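Local atomic coordinates of soluble lytic transglycosylase B3 (Pseudomonas aeruginosa, PDB entry 5ANZ), a protein that probably acts as a peptidoglycan lytic transglycosylase in the turnover of the bacterial cell wall, and binds a calcium ion. Residues Gln285-Gly290 with Arg348-Trp353; Glu84-Gln89 with Gly196-Ala201; Thr205-Thr210 with Ala239-Ala244; Arg71-Val76 with Asn155-Leu160; Leu177-Lys182 with Thr211-Ala216. One frame throughout, in Å; residues are numbered along the deposited sequence.

Interaction 1: residues Gln285-Gly290 with Arg348-Trp353; sequences QGVNGG and RIVGAW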
# COMPACT_ATOMS: atom_id res chain seq x y z
N GLN A 285 -7.14 10.35 24.23
CA GLN A 285 -6.11 10.07 25.22
C GLN A 285 -5.14 9.00 24.75
O GLN A 285 -5.40 8.29 23.78
CB GLN A 285 -6.74 9.62 26.54
CG GLN A 285 -7.69 10.62 27.17
CD GLN A 285 -8.31 10.09 28.45
OE1 GLN A 285 -7.95 9.02 28.94
NE2 GLN A 285 -9.27 10.84 28.99
N GLY A 286 -4.03 8.85 25.48
CA GLY A 286 -3.12 7.74 25.26
C GLY A 286 -3.91 6.46 25.47
O GLY A 286 -4.96 6.48 26.11
N VAL A 287 -3.40 5.36 24.94
CA VAL A 287 -4.17 4.12 24.89
C VAL A 287 -4.47 3.56 26.28
O VAL A 287 -5.46 2.84 26.48
CB VAL A 287 -3.44 3.06 24.06
CG1 VAL A 287 -2.26 2.50 24.83
CG2 VAL A 287 -4.41 1.95 23.65
N ASN A 288 -3.62 3.89 27.25
CA ASN A 288 -3.85 3.47 28.63
C ASN A 288 -4.39 4.61 29.49
O ASN A 288 -4.28 4.58 30.71
CB ASN A 288 -2.56 2.93 29.24
CG ASN A 288 -2.14 1.62 28.62
OD1 ASN A 288 -1.04 1.50 28.09
ND2 ASN A 288 -3.03 0.63 28.69
N GLY A 289 -4.98 5.60 28.84
CA GLY A 289 -5.47 6.78 29.52
C GLY A 289 -4.38 7.82 29.68
O GLY A 289 -3.19 7.50 29.60
N GLY A 290 -4.78 9.07 29.90
CA GLY A 290 -3.82 10.14 30.09
C GLY A 290 -3.52 10.91 28.81
O GLY A 290 -4.15 10.68 27.78
N ARG A 348 1.70 -3.99 19.20
CA ARG A 348 0.48 -4.72 19.41
C ARG A 348 -0.57 -3.79 19.98
O ARG A 348 -0.27 -2.67 20.43
CB ARG A 348 0.75 -5.97 20.25
CG ARG A 348 0.12 -6.08 21.58
CD ARG A 348 0.86 -7.18 22.30
NE ARG A 348 2.32 -7.00 22.27
CZ ARG A 348 2.95 -5.83 22.36
NH1 ARG A 348 2.28 -4.68 22.47
NH2 ARG A 348 4.27 -5.80 22.31
N ILE A 349 -1.80 -4.22 19.88
CA ILE A 349 -2.94 -3.34 19.96
C ILE A 349 -3.72 -3.60 21.24
O ILE A 349 -4.09 -4.74 21.52
CB ILE A 349 -3.83 -3.53 18.73
CG1 ILE A 349 -2.99 -3.26 17.47
CG2 ILE A 349 -5.05 -2.63 18.78
CD1 ILE A 349 -3.68 -3.66 16.18
N VAL A 350 -3.95 -2.54 22.01
CA VAL A 350 -4.65 -2.64 23.30
C VAL A 350 -6.17 -2.82 23.15
O VAL A 350 -6.78 -3.64 23.83
CB VAL A 350 -4.39 -1.38 24.16
CG1 VAL A 350 -5.20 -1.42 25.44
CG2 VAL A 350 -2.90 -1.24 24.45
N GLY A 351 -6.78 -2.06 22.25
CA GLY A 351 -8.22 -2.15 22.08
C GLY A 351 -8.58 -3.43 21.35
O GLY A 351 -7.94 -3.82 20.39
N ALA A 352 -9.64 -4.09 21.82
CA ALA A 352 -10.04 -5.36 21.22
C ALA A 352 -10.69 -5.16 19.86
O ALA A 352 -11.33 -4.14 19.61
CB ALA A 352 -10.98 -6.12 22.16
N TRP A 353 -10.51 -6.14 18.98
CA TRP A 353 -11.21 -6.14 17.70
C TRP A 353 -12.63 -6.68 17.87
O TRP A 353 -12.85 -7.62 18.63
CB TRP A 353 -10.46 -6.99 16.67
CG TRP A 353 -9.13 -6.43 16.29
CD1 TRP A 353 -7.91 -6.83 16.76
CD2 TRP A 353 -8.88 -5.37 15.37
NE1 TRP A 353 -6.92 -6.08 16.18
CE2 TRP A 353 -7.48 -5.17 15.32
CE3 TRP A 353 -9.70 -4.56 14.57
CZ2 TRP A 353 -6.89 -4.20 14.51
CZ3 TRP A 353 -9.12 -3.60 13.77
CH2 TRP A 353 -7.72 -3.43 13.74

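Interaction 2: residues Glu84-Gln89 with Gly196-Ala201; sequences EADRSQ and GSWAGA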
# COMPACT_ATOMS: atom_id res chain seq x y z
N GLU A 84 -5.76 -13.22 -15.84
CA GLU A 84 -6.67 -13.61 -14.77
C GLU A 84 -6.53 -12.71 -13.54
O GLU A 84 -7.54 -12.28 -12.99
CB GLU A 84 -6.43 -15.08 -14.38
CG GLU A 84 -7.21 -15.53 -13.14
CD GLU A 84 -8.69 -15.19 -13.21
OE1 GLU A 84 -9.25 -15.12 -14.32
OE2 GLU A 84 -9.31 -15.00 -12.14
N ALA A 85 -5.29 -12.43 -13.12
CA ALA A 85 -5.07 -11.53 -11.98
C ALA A 85 -5.64 -10.14 -12.24
O ALA A 85 -6.17 -9.48 -11.35
CB ALA A 85 -3.58 -11.44 -11.64
N ASP A 86 -5.52 -9.69 -13.49
CA ASP A 86 -6.00 -8.38 -13.91
C ASP A 86 -7.54 -8.32 -13.93
O ASP A 86 -8.13 -7.26 -13.74
CB ASP A 86 -5.41 -8.05 -15.29
CG ASP A 86 -5.87 -6.72 -15.84
OD1 ASP A 86 -5.47 -5.67 -15.30
OD2 ASP A 86 -6.60 -6.73 -16.86
N ARG A 87 -8.16 -9.47 -14.15
CA ARG A 87 -9.61 -9.58 -14.24
C ARG A 87 -10.22 -9.86 -12.87
O ARG A 87 -11.40 -9.59 -12.61
CB ARG A 87 -9.98 -10.68 -15.24
CG ARG A 87 -11.47 -10.98 -15.40
CD ARG A 87 -11.67 -11.91 -16.59
NE ARG A 87 -12.99 -12.52 -16.64
CZ ARG A 87 -14.02 -12.00 -17.30
NH1 ARG A 87 -13.89 -10.85 -17.94
NH2 ARG A 87 -15.19 -12.63 -17.30
N SER A 88 -9.40 -10.39 -11.97
CA SER A 88 -9.85 -10.84 -10.67
C SER A 88 -10.55 -9.75 -9.87
O SER A 88 -9.96 -8.72 -9.55
CB SER A 88 -8.67 -11.39 -9.87
OG SER A 88 -9.08 -11.81 -8.58
N GLN A 89 -11.83 -9.98 -9.57
CA GLN A 89 -12.60 -9.12 -8.68
C GLN A 89 -13.10 -9.94 -7.50
O GLN A 89 -14.23 -10.44 -7.53
CB GLN A 89 -13.75 -8.48 -9.42
N GLY A 196 9.21 -9.90 -11.25
CA GLY A 196 8.28 -9.14 -10.43
C GLY A 196 6.89 -9.75 -10.41
O GLY A 196 6.69 -10.92 -10.80
N SER A 197 5.92 -8.97 -9.96
CA SER A 197 4.54 -9.44 -9.85
C SER A 197 3.78 -9.34 -11.17
O SER A 197 4.28 -8.76 -12.14
CB SER A 197 3.80 -8.61 -8.79
OG SER A 197 3.39 -7.38 -9.38
N TRP A 198 2.55 -9.86 -11.20
CA TRP A 198 1.73 -9.86 -12.42
C TRP A 198 1.47 -8.45 -12.96
O TRP A 198 1.21 -8.28 -14.15
CB TRP A 198 0.39 -10.55 -12.16
CG TRP A 198 -0.51 -9.81 -11.24
CD1 TRP A 198 -0.61 -9.96 -9.88
CD2 TRP A 198 -1.45 -8.79 -11.60
NE1 TRP A 198 -1.56 -9.10 -9.38
CE2 TRP A 198 -2.09 -8.37 -10.41
CE3 TRP A 198 -1.82 -8.20 -12.81
CZ2 TRP A 198 -3.06 -7.38 -10.40
CZ3 TRP A 198 -2.80 -7.21 -12.79
CH2 TRP A 198 -3.41 -6.82 -11.60
N ALA A 199 1.54 -7.45 -12.08
CA ALA A 199 1.20 -6.09 -12.47
C ALA A 199 2.44 -5.26 -12.74
O ALA A 199 2.35 -4.03 -12.89
CB ALA A 199 0.36 -5.43 -11.39
N GLY A 200 3.61 -5.89 -12.78
CA GLY A 200 4.81 -5.16 -13.12
C GLY A 200 5.59 -4.58 -11.95
O GLY A 200 6.56 -3.86 -12.16
N ALA A 201 5.18 -4.88 -10.71
CA ALA A 201 5.94 -4.45 -9.54
C ALA A 201 7.20 -5.30 -9.42
O ALA A 201 7.11 -6.53 -9.39
CB ALA A 201 5.09 -4.57 -8.27

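Interaction 3: residues Thr205-Thr210 with Ala239-Ala244; sequences TQFIPT and ANYLKA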
# COMPACT_ATOMS: atom_id res chain seq x y z
N THR A 205 11.93 -4.31 -3.96
CA THR A 205 11.19 -3.12 -3.55
C THR A 205 9.75 -3.11 -4.07
O THR A 205 8.91 -2.33 -3.61
CB THR A 205 11.90 -1.85 -4.06
OG1 THR A 205 12.00 -1.94 -5.48
CG2 THR A 205 13.30 -1.74 -3.46
N GLN A 206 9.47 -3.95 -5.07
CA GLN A 206 8.20 -3.96 -5.79
C GLN A 206 7.86 -2.59 -6.38
O GLN A 206 6.69 -2.19 -6.43
CB GLN A 206 7.07 -4.47 -4.89
CG GLN A 206 7.28 -5.95 -4.50
CD GLN A 206 6.99 -6.91 -5.64
OE1 GLN A 206 5.82 -7.09 -6.03
NE2 GLN A 206 8.03 -7.51 -6.19
N PHE A 207 8.90 -1.90 -6.85
CA PHE A 207 8.72 -0.69 -7.66
C PHE A 207 8.16 -1.03 -9.04
O PHE A 207 8.69 -1.93 -9.69
CB PHE A 207 10.04 0.02 -7.90
CG PHE A 207 10.61 0.79 -6.72
CD1 PHE A 207 9.91 0.94 -5.53
CD2 PHE A 207 11.85 1.41 -6.87
CE1 PHE A 207 10.46 1.70 -4.49
CE2 PHE A 207 12.40 2.18 -5.84
CZ PHE A 207 11.71 2.33 -4.66
N ILE A 208 7.17 -0.29 -9.54
CA ILE A 208 6.86 -0.37 -10.97
C ILE A 208 7.97 0.36 -11.74
O ILE A 208 8.70 1.17 -11.16
CB ILE A 208 5.47 0.23 -11.30
CG1 ILE A 208 5.41 1.70 -10.91
CG2 ILE A 208 4.37 -0.56 -10.61
CD1 ILE A 208 4.07 2.38 -11.25
N PRO A 209 8.12 0.07 -13.03
CA PRO A 209 9.25 0.63 -13.79
C PRO A 209 9.40 2.16 -13.69
O PRO A 209 10.53 2.63 -13.49
CB PRO A 209 8.93 0.19 -15.22
CG PRO A 209 8.30 -1.20 -15.00
CD PRO A 209 7.43 -1.00 -13.78
N THR A 210 8.32 2.92 -13.83
CA THR A 210 8.49 4.38 -13.78
C THR A 210 8.96 4.82 -12.38
O THR A 210 9.73 5.78 -12.25
CB THR A 210 7.19 5.13 -14.19
OG1 THR A 210 6.11 4.74 -13.33
CG2 THR A 210 6.83 4.84 -15.65
N ALA A 239 14.45 3.74 0.91
CA ALA A 239 14.62 4.93 1.74
C ALA A 239 14.45 6.20 0.92
O ALA A 239 13.83 7.16 1.36
CB ALA A 239 16.00 4.92 2.42
N ASN A 240 15.03 6.20 -0.27
CA ASN A 240 14.92 7.36 -1.16
C ASN A 240 13.44 7.67 -1.48
O ASN A 240 13.01 8.83 -1.50
CB ASN A 240 15.71 7.09 -2.44
CG ASN A 240 15.83 8.31 -3.30
OD1 ASN A 240 16.17 9.38 -2.82
ND2 ASN A 240 15.55 8.16 -4.59
N TYR A 241 12.66 6.63 -1.72
CA TYR A 241 11.24 6.79 -2.04
C TYR A 241 10.46 7.27 -0.80
O TYR A 241 9.62 8.17 -0.90
CB TYR A 241 10.66 5.47 -2.58
CG TYR A 241 9.23 5.56 -3.10
CD1 TYR A 241 8.15 5.45 -2.24
CD2 TYR A 241 8.97 5.75 -4.45
CE1 TYR A 241 6.85 5.53 -2.71
CE2 TYR A 241 7.68 5.84 -4.92
CZ TYR A 241 6.62 5.72 -4.05
OH TYR A 241 5.33 5.80 -4.54
N LEU A 242 10.76 6.70 0.37
CA LEU A 242 10.10 7.19 1.58
C LEU A 242 10.44 8.65 1.86
O LEU A 242 9.59 9.43 2.31
CB LEU A 242 10.49 6.34 2.80
CG LEU A 242 9.81 4.97 2.84
CD1 LEU A 242 10.45 4.13 3.97
CD2 LEU A 242 8.28 5.08 3.04
N LYS A 243 11.69 9.04 1.61
CA LYS A 243 12.10 10.40 1.90
C LYS A 243 11.39 11.34 0.92
O LYS A 243 10.92 12.41 1.33
CB LYS A 243 13.63 10.56 1.82
CG LYS A 243 14.16 11.97 2.14
CD LYS A 243 13.91 12.35 3.62
CE LYS A 243 14.39 13.78 3.93
NZ LYS A 243 15.88 13.92 3.91
N ALA A 244 11.32 10.94 -0.35
CA ALA A 244 10.64 11.76 -1.36
C ALA A 244 9.16 11.89 -1.02
O ALA A 244 8.52 12.89 -1.37
CB ALA A 244 10.80 11.14 -2.75

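Interaction 4: residues Arg71-Val76 with Asn155-Leu160; sequences RAFAGV and NVIRSL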
# COMPACT_ATOMS: atom_id res chain seq x y z
N ARG A 71 15.96 -8.99 -27.50
CA ARG A 71 16.45 -9.73 -26.34
C ARG A 71 15.35 -9.86 -25.29
O ARG A 71 15.11 -10.92 -24.72
CB ARG A 71 17.67 -9.02 -25.76
CG ARG A 71 18.41 -9.76 -24.67
CD ARG A 71 19.38 -8.81 -23.99
NE ARG A 71 20.25 -9.46 -23.02
CZ ARG A 71 20.27 -9.19 -21.71
NH1 ARG A 71 19.45 -8.27 -21.21
NH2 ARG A 71 21.12 -9.83 -20.91
N ALA A 72 14.66 -8.75 -25.06
CA ALA A 72 13.61 -8.67 -24.05
C ALA A 72 12.38 -9.50 -24.41
O ALA A 72 11.70 -10.03 -23.53
CB ALA A 72 13.22 -7.22 -23.83
N PHE A 73 12.09 -9.60 -25.71
CA PHE A 73 10.88 -10.29 -26.15
C PHE A 73 11.11 -11.71 -26.64
O PHE A 73 10.17 -12.38 -27.04
CB PHE A 73 10.18 -9.47 -27.24
CG PHE A 73 9.27 -8.41 -26.68
CD1 PHE A 73 9.76 -7.15 -26.37
CD2 PHE A 73 7.94 -8.70 -26.42
CE1 PHE A 73 8.92 -6.18 -25.83
CE2 PHE A 73 7.10 -7.72 -25.88
CZ PHE A 73 7.60 -6.47 -25.59
N ALA A 74 12.36 -12.17 -26.60
CA ALA A 74 12.67 -13.53 -27.03
C ALA A 74 11.81 -14.58 -26.31
O ALA A 74 11.91 -14.75 -25.09
CB ALA A 74 14.15 -13.82 -26.81
N GLY A 75 10.96 -15.26 -27.07
CA GLY A 75 10.14 -16.32 -26.54
C GLY A 75 8.91 -15.86 -25.77
O GLY A 75 8.12 -16.68 -25.30
N VAL A 76 8.73 -14.55 -25.66
CA VAL A 76 7.60 -14.00 -24.91
C VAL A 76 6.26 -14.18 -25.62
O VAL A 76 6.11 -13.89 -26.81
CB VAL A 76 7.81 -12.51 -24.61
CG1 VAL A 76 6.56 -11.91 -24.01
CG2 VAL A 76 9.01 -12.33 -23.70
N ASN A 155 8.28 -12.80 -15.36
CA ASN A 155 9.09 -11.88 -16.12
C ASN A 155 8.33 -10.59 -16.39
O ASN A 155 7.21 -10.63 -16.93
CB ASN A 155 9.53 -12.51 -17.44
CG ASN A 155 10.47 -11.60 -18.20
OD1 ASN A 155 10.03 -10.73 -18.94
ND2 ASN A 155 11.78 -11.76 -17.96
N VAL A 156 8.93 -9.47 -15.99
CA VAL A 156 8.25 -8.17 -16.04
C VAL A 156 7.86 -7.81 -17.46
O VAL A 156 6.77 -7.26 -17.69
CB VAL A 156 9.14 -7.07 -15.44
CG1 VAL A 156 8.60 -5.67 -15.74
CG2 VAL A 156 9.27 -7.31 -13.93
N ILE A 157 8.73 -8.13 -18.43
CA ILE A 157 8.40 -7.79 -19.83
C ILE A 157 7.19 -8.60 -20.29
O ILE A 157 6.27 -8.08 -20.93
CB ILE A 157 9.58 -8.03 -20.77
CG1 ILE A 157 10.78 -7.19 -20.34
CG2 ILE A 157 9.16 -7.73 -22.22
CD1 ILE A 157 10.56 -5.68 -20.35
N ARG A 158 7.17 -9.88 -19.95
CA ARG A 158 6.05 -10.73 -20.34
C ARG A 158 4.75 -10.25 -19.70
O ARG A 158 3.71 -10.16 -20.36
CB ARG A 158 6.30 -12.18 -19.96
CG ARG A 158 5.22 -13.10 -20.52
CD ARG A 158 5.45 -14.56 -20.14
NE ARG A 158 4.45 -15.41 -20.76
CZ ARG A 158 4.36 -16.73 -20.57
NH1 ARG A 158 5.23 -17.34 -19.77
NH2 ARG A 158 3.41 -17.42 -21.18
N SER A 159 4.81 -9.94 -18.42
CA SER A 159 3.60 -9.55 -17.71
C SER A 159 3.04 -8.23 -18.24
O SER A 159 1.84 -8.12 -18.52
CB SER A 159 3.86 -9.44 -16.21
OG SER A 159 4.27 -10.70 -15.69
N LEU A 160 3.90 -7.23 -18.41
CA LEU A 160 3.43 -5.93 -18.90
C LEU A 160 3.00 -5.98 -20.37
O LEU A 160 2.06 -5.28 -20.76
CB LEU A 160 4.49 -4.85 -18.70
CG LEU A 160 4.73 -4.49 -17.22
CD1 LEU A 160 5.91 -3.54 -17.09
CD2 LEU A 160 3.47 -3.90 -16.59
O HOH W 1 12.08 -10.71 -20.99

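Interaction 5: residues Leu177-Lys182 with Thr211-Ala216; sequences LLAALK and THNQYA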
# COMPACT_ATOMS: atom_id res chain seq x y z
N LEU A 177 5.82 -0.58 -19.64
CA LEU A 177 6.58 -1.48 -20.49
C LEU A 177 7.72 -0.72 -21.18
O LEU A 177 8.85 -1.20 -21.25
CB LEU A 177 5.68 -2.15 -21.53
CG LEU A 177 6.35 -3.13 -22.50
CD1 LEU A 177 7.11 -4.23 -21.75
CD2 LEU A 177 5.30 -3.74 -23.39
N LEU A 178 7.43 0.48 -21.67
CA LEU A 178 8.49 1.30 -22.24
C LEU A 178 9.54 1.63 -21.17
O LEU A 178 10.75 1.61 -21.45
CB LEU A 178 7.91 2.59 -22.83
CG LEU A 178 8.84 3.30 -23.80
CD1 LEU A 178 9.08 2.44 -25.03
CD2 LEU A 178 8.27 4.66 -24.19
N ALA A 179 9.09 1.90 -19.95
CA ALA A 179 9.99 2.25 -18.88
C ALA A 179 10.88 1.06 -18.52
O ALA A 179 12.08 1.23 -18.26
CB ALA A 179 9.21 2.73 -17.66
N ALA A 180 10.30 -0.13 -18.50
CA ALA A 180 11.06 -1.35 -18.24
C ALA A 180 12.14 -1.59 -19.30
O ALA A 180 13.26 -1.98 -18.97
CB ALA A 180 10.14 -2.57 -18.17
N LEU A 181 11.81 -1.36 -20.57
CA LEU A 181 12.80 -1.57 -21.63
C LEU A 181 13.98 -0.62 -21.46
O LEU A 181 15.11 -0.97 -21.79
CB LEU A 181 12.16 -1.39 -23.02
CG LEU A 181 11.18 -2.51 -23.43
CD1 LEU A 181 10.35 -2.09 -24.64
CD2 LEU A 181 11.97 -3.77 -23.76
N LYS A 182 13.73 0.59 -20.94
CA LYS A 182 14.81 1.54 -20.71
C LYS A 182 15.74 1.06 -19.61
O LYS A 182 16.96 1.29 -19.67
CB LYS A 182 14.26 2.92 -20.37
CG LYS A 182 13.43 3.53 -21.49
CD LYS A 182 13.00 4.95 -21.16
CE LYS A 182 12.25 5.58 -22.33
NZ LYS A 182 11.53 6.83 -21.95
N THR A 211 8.52 4.13 -11.32
CA THR A 211 9.01 4.45 -9.99
C THR A 211 10.49 4.10 -9.84
O THR A 211 11.28 4.85 -9.25
CB THR A 211 8.19 3.72 -8.90
OG1 THR A 211 6.83 4.18 -8.97
CG2 THR A 211 8.76 3.99 -7.52
N HIS A 212 10.89 2.95 -10.38
CA HIS A 212 12.30 2.61 -10.42
C HIS A 212 13.10 3.72 -11.11
O HIS A 212 14.13 4.17 -10.59
CB HIS A 212 12.51 1.27 -11.14
CG HIS A 212 13.95 0.92 -11.33
ND1 HIS A 212 14.63 0.07 -10.47
CD2 HIS A 212 14.85 1.31 -12.27
CE1 HIS A 212 15.88 -0.04 -10.88
NE2 HIS A 212 16.04 0.68 -11.96
N ASN A 213 12.63 4.17 -12.26
CA ASN A 213 13.41 5.11 -13.04
C ASN A 213 13.55 6.48 -12.37
O ASN A 213 14.51 7.21 -12.65
CB ASN A 213 12.82 5.25 -14.45
CG ASN A 213 13.17 4.06 -15.33
OD1 ASN A 213 14.04 3.25 -14.98
ND2 ASN A 213 12.53 3.97 -16.49
N GLN A 214 12.62 6.82 -11.48
CA GLN A 214 12.72 8.09 -10.76
C GLN A 214 13.36 7.95 -9.39
O GLN A 214 14.05 8.86 -8.94
CB GLN A 214 11.35 8.75 -10.61
CG GLN A 214 11.43 10.08 -9.88
CD GLN A 214 10.16 10.90 -9.98
OE1 GLN A 214 9.21 10.52 -10.66
NE2 GLN A 214 10.15 12.05 -9.30
N TYR A 215 13.17 6.81 -8.73
CA TYR A 215 13.61 6.73 -7.32
C TYR A 215 14.60 5.64 -6.97
O TYR A 215 15.16 5.66 -5.89
CB TYR A 215 12.39 6.57 -6.40
CG TYR A 215 11.45 7.74 -6.49
CD1 TYR A 215 11.74 8.92 -5.83
CD2 TYR A 215 10.30 7.67 -7.27
CE1 TYR A 215 10.88 10.02 -5.93
CE2 TYR A 215 9.45 8.75 -7.38
CZ TYR A 215 9.74 9.92 -6.70
OH TYR A 215 8.89 11.00 -6.81
N ALA A 216 14.84 4.68 -7.86
CA ALA A 216 15.85 3.69 -7.54
C ALA A 216 17.24 4.33 -7.43
O ALA A 216 17.56 5.35 -8.08
CB ALA A 216 15.87 2.57 -8.58

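Interaction 1: residues Gln285-Gly290 with Arg348-Trp353
Val287 and Val350 meet tip to tip at the surface, where a type I beta turn touches a loop that follows helix 330-343. The turn runs from Gly286 to Gly289. It leaves strand 285-286, an outermost strand of a five-stranded antiparallel sheet. Gly289 N bonds to Gly286 O and closes the turn, and Gly286 N bonds to Gly290 O. This presents Val287, at the second position of the turn, to the loop.

The contact is almost wholly a valine pair. With chi1 of Val287 at 74°, its CG2 methyl stands opposite the backbone N and points at Val350. Val287 CG2 lies 3.4 Å from Val350 CB, tighter than usual for two carbons. It also meets Val350 CG2 at 3.6 Å. The other branch, Val287 CG1, comes to 3.8 Å from the same Val350 CG2. Both methyls of Val287 therefore close on one branch of Val350. No hydrogen bond passes between the two segments.

Glu256, on strand 254-258 next to strand 285-286 in the sheet, bonds to the loop backbone. Its two carboxylate oxygens accept from Val350 N and Gly351 N, a two-pronged grip. The side chain of Val287 also rests on Glu256, so this one residue touches both sides of the contact.

Asn288 adds a small outer piece. Its side chain bends from the turn toward Val350, and the amide atom Asn288 ND2 stops 4.4 Å from Val350 CG1.

Interaction 2: residues Glu84-Gln89 with Gly196-Ala201
Ser197 OG is gripped by two backbone N-H groups, and the turn so formed presents Trp198 to Ala85 on helix 80-87. Ala199 N donates to Ser197 OG at 3.3 Å, which makes an ST turn. A second, weak bond comes from Ala201 N to Ser197 OG at 3.4 Å. The backbone also closes a type I beta turn from Ser197 to Gly200, with Gly200 N bonded to Ser197 O. Gly200 has a positive phi (92°), a backbone shape suited to glycine.

Trp198 projects from this turn with CG opposite the alpha hydrogen (chi1 68°). The indole lies against the helix. Ala85 CB sits over one face of the ring system, 3.4 Å from the centroid of the five-membered ring of Trp198 and only 12° off the normal. This is a CH-pi contact. The nearest single pair is Ala85 CB to Trp198 CD2 at 3.4 Å. Asp86 N lies over the same face, toward the rim. Asp86 CA and Asp86 CB meet the outer ring atom Trp198 CZ3, at 3.6 Å and 3.7 Å. The methyl of Ala199 lies over the opposite face, so the indole is sandwiched between two alanines.

The Asp86 carboxylate is engaged elsewhere: OD2 accepts from Arg168 N. Helix 80-87 meets the turn through Ala85 and Asp86, near its C-terminal end. The turn itself follows strand 195-196, which pairs antiparallel with strand 154-155, and it leads on toward helix 209-215.

Interaction 3: residues Thr205-Thr210 with Ala239-Ala244
The segment that carries Phe207 runs past helix 231-244 at a distance, with Phe207 CA 9.7 Å from Tyr241 CA, and the gap is bridged by two aromatic side chains. The setting is the lysozyme-like transglycosylase domain. Ile208 is at the N-cap position of helix 209-215, just after Phe207.

The two side chains run antiparallel alongside one another. Their ring centroids are 5.6 Å apart and the planes meet at 41°, so the pair is oblique. The closest atoms are Phe207 CZ and Tyr241 CB at 3.9 Å. Tyr241 holds CG anti to its backbone N (chi1 -173°), which sends the ring from the helix toward Phe207.

Both residues belong to a larger aromatic group. Tyr241 meets Tyr215 and Tyr326 edge-to-face, and its OH is hydrogen-bonded to Lys325 O. Phe207 touches Tyr326 as well. Ile208, Thr211 and Tyr326 bind N-acetyl-D-glucosamine in another structure of this protein, so the pair borders residues of a sugar site.

Thr205 packs on the same phenyl ring. Thr205 OG1 lies 3.3 Å above one face of Phe207, offset toward the rim, and accepts a weak bond from Phe207 N at 3.4 Å.

Interaction 4: residues Arg71-Val76 with Asn155-Leu160
Ile157 turns CG1 anti to its carbonyl carbon (chi1 -59°), and this aims the other branch, CG2, at Phe73. The Ile157 CG2 methyl sits over one face of the phenyl ring, 4.0 Å from the Phe73 centroid and 14° off the normal. This is a CH-pi contact, and the two side chains cross at about a right angle. The same methyl also touches backbone, with Ile157 CG2 3.7 Å from Ala72 O. The ring of Phe73 stacks in addition on Phe69.

The contact brings the end of helix 66-73 to the start of helix 156-166. Asn155 is the N-cap of the latter. Asn155 OD1 accepts from Arg158 N at 3.1 Å, in the carbonyl plane and on a lone pair, and weakly from Ile157 N. A water bridges the two segments: it donates to Ala72 O at 2.7 Å and to Asn155 OD1 at 2.9 Å. Three donors thus meet on this one asparagine oxygen.

Beyond Phe73 the chain makes a type II beta turn to Val76, with Gly75 at positive phi. The turn brings Val76 against helix 156-166, where Val76 CG1 lies 3.9 Å from Arg158 CA and 3.9 Å from Arg158 CG. The arginine chain runs on past the valine, extended, and its NE and NH2 donate to Gln77 O and Pro78 O.

Interaction 5: residues Leu177-Lys182 with Thr211-Ala216
Asn213 points its amide at the backbone of Ala179, where helix 209-215 packs on helix 170-186 in the lysozyme-like domain. The nearest backbone approach is Ala179 CA to Asn213 CA at 7.3 Å, and Ala179 CB faces Asn213 there. Of Lys182, only the root of the side chain takes part, with Lys182 CB 4.4 Å from Asn213 ND2, while the rest of the chain leads away.

Next to Asn213, His212 bonds through NE2 to Asp188. Asn213 OD1 lies at the edge of the His212 ring, in its plane. Thr211, at the start of the segment, binds N-acetyl-D-glucosamine in another structure of this protein.

The Asn213 side chain leaves with CG beside the backbone N (chi1 -77°). Its ND2 lies 3.7 Å from Ala179 CB. Asn213 has two deposited conformers, and the bond to Ala179 belongs to the one described here, so it is less than certain. Ala179 O also takes a weak bond from Lys182 N within its own helix. Asn213 ND2 donates to Ala179 O at 3.3 Å, with an angle of 150° at the hydrogen. It reaches the carbonyl from above its plane, 36° out and not on a lone pair, and the oxygen is in turn tilted out of the Asn213 amide plane.

How the interactions relate
Interactions 2 to 5 are linked by shared touches, while interaction 1 is distant from them. Interactions 3 and 5 are closest, with centres 11 Å apart, and both use helix 209-215. Helix 156-166 of interaction 4 is followed in the chain by helix 170-186 of interaction 5, and the two contacts touch through Ala72, Ile157 and Leu160. Interaction 2 touches both 3 and 4 but not 5. Along the chain, interactions 2 and 4 cross, as do 3 and 5. Interaction 3 holds the sugar-binding residue Ile208 and interaction 5 holds Thr211, with the others packed nearby. Interaction 1 comes last and joins the five-stranded sheet to a later loop, its centre 33 to 50 Å from theirs.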